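Local atomic coordinates of amidohydrolases (Mycoplasma synoviae, PDB entry 3MSR), a protein that catalyses the zinc-dependent hydrolysis of phosphorylated furanose lactones, D-xylono- and L-arabino-1,4-lactone 5-phosphate, and of carboxy 1,4-lactones. Residues Met97-His102 with Gly152-Gly157; Met125-Ile130 with Ser178-Cys183. One frame throughout, in Å; residues are numbered along the deposited sequence.

From the N terminus, after two earlier barrel strands, the chain forms strand 94-100, then runs through helix 119-131 before returning as strand 153-157; contact 1 closes this excursion by pairing the two strands. Helix 165-181 follows, and contact 2 closes a second loop by setting its C-terminal end against helix 119-131. Because 125-130 lies inside the loop of contact 1 and 178-183 beyond it, the two closures cross rather than nest. Together they join two successive strands of the TIM barrel and the helices outside them. The centres of the two contacts lie about 10 Å apart, and T99 OG1 probably hydrogen-bonds to E129 OE1 at 2.7 Å, linking strand to helix.

Contact 1 (Met97-His102 with Gly152-Gly157); sequences MSTGFH and GIIKAG
K155 and H102 meet inside the barrel, where strands 94-100 and 153-157 run parallel as neighbours. The extended lysine chain can be followed outward from its backbone. CB lies 3.5 Å from S98 OG, and with CG anti to the backbone N (chi1 -167°) the next carbon passes the carbonyl oxygen of F101 on the neighbouring segment, CG lying 3.6 Å from F101 O. CD stays near the same oxygen. At the tip, NZ sits over one face of the H102 ring, 3.7 Å from its NE2, the two side chains running side by side in the same direction. NZ also hydrogen-bonds to the backbone O of M69. This lysine is carboxylated on N6, and its carbamate binds both zinc ions; H188, a ligand of the second zinc, meets the H102 ring edge-to-face.

Backbone bonds hold the strands in register: T99 N donates to I153 O, F101 N to K155 O, and K155 N to T99 O at 3.1 Å. T99 O has a second donor, S98 OG, which lies in the carbonyl plane on a lone pair, whereas K155 N stands above that plane. I154 CG1 comes to 3.6 Å from G100 CA, on the side where the glycine, lacking a CB, leaves it room. A water bridges H102 O and G157 N beyond the strand pairing.

Strand 185-188 bonds the far edge of strand 153-157 through I154 and A156. Outside the barrel, I154 packs on C126 of helix 119-131 and on A174 and T177 of helix 165-181, while F101 reaches I122 and A170 of the same two helices.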
# COMPACT_ATOMS: atom_id res chain seq x y z
N MSE A 97 1.12 -9.35 1.09
CA MSE A 97 0.29 -8.76 2.15
C MSE A 97 1.03 -7.80 3.05
O MSE A 97 2.25 -7.74 3.03
CB MSE A 97 -0.40 -9.85 2.98
CG MSE A 97 -1.50 -10.58 2.14
SE MSE A 97 -2.31 -12.06 3.24
CE MSE A 97 -3.61 -11.00 4.34
N SER A 98 0.29 -7.08 3.87
CA SER A 98 0.89 -6.01 4.66
C SER A 98 0.83 -6.24 6.20
O SER A 98 -0.10 -6.86 6.71
CB SER A 98 0.19 -4.70 4.33
OG SER A 98 0.78 -3.62 5.07
N THR A 99 1.81 -5.70 6.92
CA THR A 99 1.69 -5.56 8.37
C THR A 99 1.43 -4.09 8.71
O THR A 99 1.07 -3.33 7.81
CB THR A 99 2.89 -6.21 9.11
OG1 THR A 99 2.62 -6.21 10.52
CG2 THR A 99 4.25 -5.56 8.78
N GLY A 100 1.57 -3.68 9.97
CA GLY A 100 1.51 -2.26 10.29
C GLY A 100 0.12 -1.73 10.62
O GLY A 100 -0.69 -2.46 11.15
N PHE A 101 -0.18 -0.50 10.24
CA PHE A 101 -1.35 0.21 10.77
C PHE A 101 -2.00 1.06 9.72
O PHE A 101 -1.33 1.49 8.79
CB PHE A 101 -0.87 1.14 11.89
CG PHE A 101 -0.41 0.37 13.08
CD1 PHE A 101 -1.36 -0.09 14.00
CD2 PHE A 101 0.91 -0.02 13.20
CE1 PHE A 101 -0.99 -0.89 15.05
CE2 PHE A 101 1.30 -0.83 14.25
CZ PHE A 101 0.35 -1.27 15.19
N HIS A 102 -3.28 1.37 9.92
CA HIS A 102 -3.96 2.39 9.12
C HIS A 102 -3.90 3.75 9.83
O HIS A 102 -3.15 3.94 10.77
CB HIS A 102 -5.42 1.99 8.93
CG HIS A 102 -5.97 2.33 7.57
ND1 HIS A 102 -5.89 3.59 7.02
CD2 HIS A 102 -6.65 1.57 6.66
CE1 HIS A 102 -6.48 3.61 5.84
NE2 HIS A 102 -6.94 2.39 5.59
N GLY A 152 4.98 -8.81 3.26
CA GLY A 152 6.11 -8.30 2.45
C GLY A 152 6.18 -6.79 2.34
O GLY A 152 6.89 -6.26 1.47
N ILE A 153 5.47 -6.09 3.22
CA ILE A 153 5.42 -4.62 3.21
C ILE A 153 4.75 -4.14 4.53
O ILE A 153 4.03 -4.92 5.19
CB ILE A 153 4.60 -4.11 1.97
CG1 ILE A 153 4.77 -2.61 1.76
CG2 ILE A 153 3.11 -4.50 2.11
CD1 ILE A 153 4.25 -2.11 0.39
N ILE A 154 4.99 -2.89 4.92
CA ILE A 154 4.37 -2.37 6.14
C ILE A 154 3.60 -1.12 5.79
O ILE A 154 4.07 -0.30 4.98
CB ILE A 154 5.40 -2.07 7.29
CG1 ILE A 154 4.64 -1.69 8.58
CG2 ILE A 154 6.39 -0.97 6.90
CD1 ILE A 154 5.43 -1.99 9.89
N LYS A 155 2.41 -0.98 6.37
CA LYS A 155 1.58 0.16 6.10
C LYS A 155 1.63 1.12 7.27
O LYS A 155 1.87 0.71 8.41
CB LYS A 155 0.14 -0.30 5.86
CG LYS A 155 -0.72 0.78 5.28
CD LYS A 155 -2.17 0.32 5.10
CE LYS A 155 -2.95 1.34 4.25
NZ LYS A 155 -4.21 0.80 3.65
N ALA A 156 1.42 2.41 6.97
CA ALA A 156 0.97 3.44 7.92
C ALA A 156 -0.06 4.31 7.21
O ALA A 156 -0.25 4.16 6.02
CB ALA A 156 2.14 4.32 8.45
N GLY A 157 -0.74 5.20 7.94
CA GLY A 157 -1.72 6.11 7.36
C GLY A 157 -1.81 7.42 8.13
O GLY A 157 -1.55 7.46 9.34
O HOH W 1 -0.76 5.25 10.87

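Contact 2 (Met125-Ile130 with Ser178-Cys183)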
# COMPACT_ATOMS: atom_id res chain seq x y z
N MSE A 125 6.43 -6.87 17.03
CA MSE A 125 5.29 -7.58 16.44
C MSE A 125 5.22 -7.39 14.92
O MSE A 125 4.82 -8.30 14.20
CB MSE A 125 3.96 -7.12 17.05
CG MSE A 125 3.78 -7.50 18.50
SE MSE A 125 3.88 -9.49 18.79
CE MSE A 125 2.17 -10.23 18.43
N CYS A 126 5.55 -6.21 14.42
CA CYS A 126 5.55 -6.01 12.96
C CYS A 126 6.71 -6.76 12.27
O CYS A 126 6.52 -7.43 11.26
CB CYS A 126 5.54 -4.54 12.59
SG CYS A 126 4.01 -3.67 13.12
N VAL A 127 7.91 -6.67 12.85
CA VAL A 127 9.04 -7.47 12.37
C VAL A 127 8.66 -8.98 12.32
O VAL A 127 8.93 -9.67 11.35
CB VAL A 127 10.29 -7.21 13.25
CG1 VAL A 127 11.39 -8.30 13.01
CG2 VAL A 127 10.83 -5.81 13.00
N ALA A 128 8.00 -9.48 13.37
CA ALA A 128 7.57 -10.87 13.42
C ALA A 128 6.64 -11.25 12.24
O ALA A 128 6.73 -12.36 11.71
CB ALA A 128 6.91 -11.21 14.81
N GLU A 129 5.75 -10.36 11.83
CA GLU A 129 4.88 -10.69 10.68
C GLU A 129 5.71 -10.72 9.37
O GLU A 129 5.42 -11.49 8.47
CB GLU A 129 3.74 -9.70 10.54
CG GLU A 129 2.80 -9.70 11.73
CD GLU A 129 1.35 -9.50 11.31
OE1 GLU A 129 1.03 -8.44 10.72
OE2 GLU A 129 0.54 -10.42 11.55
N ILE A 130 6.72 -9.87 9.27
CA ILE A 130 7.57 -9.81 8.09
C ILE A 130 8.55 -11.03 8.05
O ILE A 130 8.87 -11.52 7.01
CB ILE A 130 8.46 -8.52 8.09
CG1 ILE A 130 7.65 -7.23 7.99
CG2 ILE A 130 9.49 -8.60 6.95
CD1 ILE A 130 6.99 -7.07 6.67
N SER A 178 10.99 -1.33 8.60
CA SER A 178 11.62 -1.32 7.31
C SER A 178 13.16 -1.34 7.47
O SER A 178 13.88 -2.08 6.80
CB SER A 178 11.19 -0.07 6.56
OG SER A 178 11.85 0.01 5.31
N ILE A 179 13.68 -0.50 8.35
CA ILE A 179 15.13 -0.48 8.56
C ILE A 179 15.65 -1.87 8.99
O ILE A 179 16.60 -2.39 8.41
CB ILE A 179 15.51 0.60 9.58
CG1 ILE A 179 15.35 2.01 8.97
CG2 ILE A 179 16.93 0.41 10.11
CD1 ILE A 179 15.26 3.12 10.03
N LEU A 180 15.00 -2.47 10.00
CA LEU A 180 15.40 -3.77 10.55
C LEU A 180 15.25 -4.97 9.57
O LEU A 180 16.10 -5.86 9.52
CB LEU A 180 14.56 -4.05 11.80
CG LEU A 180 14.86 -3.10 12.96
CD1 LEU A 180 13.91 -3.40 14.15
CD2 LEU A 180 16.33 -3.31 13.39
N THR A 181 14.17 -4.99 8.79
CA THR A 181 13.87 -6.15 7.96
C THR A 181 14.24 -5.95 6.49
O THR A 181 14.35 -6.92 5.76
CB THR A 181 12.42 -6.52 8.03
OG1 THR A 181 11.67 -5.50 7.36
CG2 THR A 181 11.94 -6.59 9.47
N GLY A 182 14.43 -4.71 6.06
CA GLY A 182 14.58 -4.38 4.65
C GLY A 182 13.27 -4.23 3.90
O GLY A 182 13.25 -3.98 2.68
N CYS A 183 12.13 -4.33 4.59
CA CYS A 183 10.86 -4.36 3.84
C CYS A 183 10.45 -2.99 3.29
O CYS A 183 10.88 -1.96 3.76
CB CYS A 183 9.70 -4.95 4.68
SG CYS A 183 9.13 -3.80 6.01
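In the outer helical layer of the TIM barrel, helix 119-131 lies beside the C-terminal end of helix 165-181, the next helix around the barrel. The contact is mainly one of methyl groups, with C183 SG joining them. V127 CG2 approaches T181 CG2 at 3.8 Å, the two side chains passing antiparallel, and also reaches L180 CD1 at 4.1 Å, that side chain roughly perpendicular to it. One turn further along, I130 divides its branches between two residues: CG2 lies 3.8 Å from T181 CB, while CD1 reaches beyond the helix end to C183 SG at 4.0 Å. One turn earlier on helix 165-181, T177 also packs against V127 and I130, and C183 leans on I154 of strand 153-157.

The chain leaves its helix at G182, which has a positive phi of 83°. T181 holds OG1 between its backbone N and carbonyl carbon (chi1 70°), where it accepts from C183 N at 3.0 Å in an ST turn and also hydrogen-bonds to T177 O. The same rotation sets CG2 anti to the carbonyl carbon, facing V127. The exit is also fastened by S178, whose OG donates to C183 O at 2.7 Å, almost in line with the carbonyl bond (C=O...OG 167°).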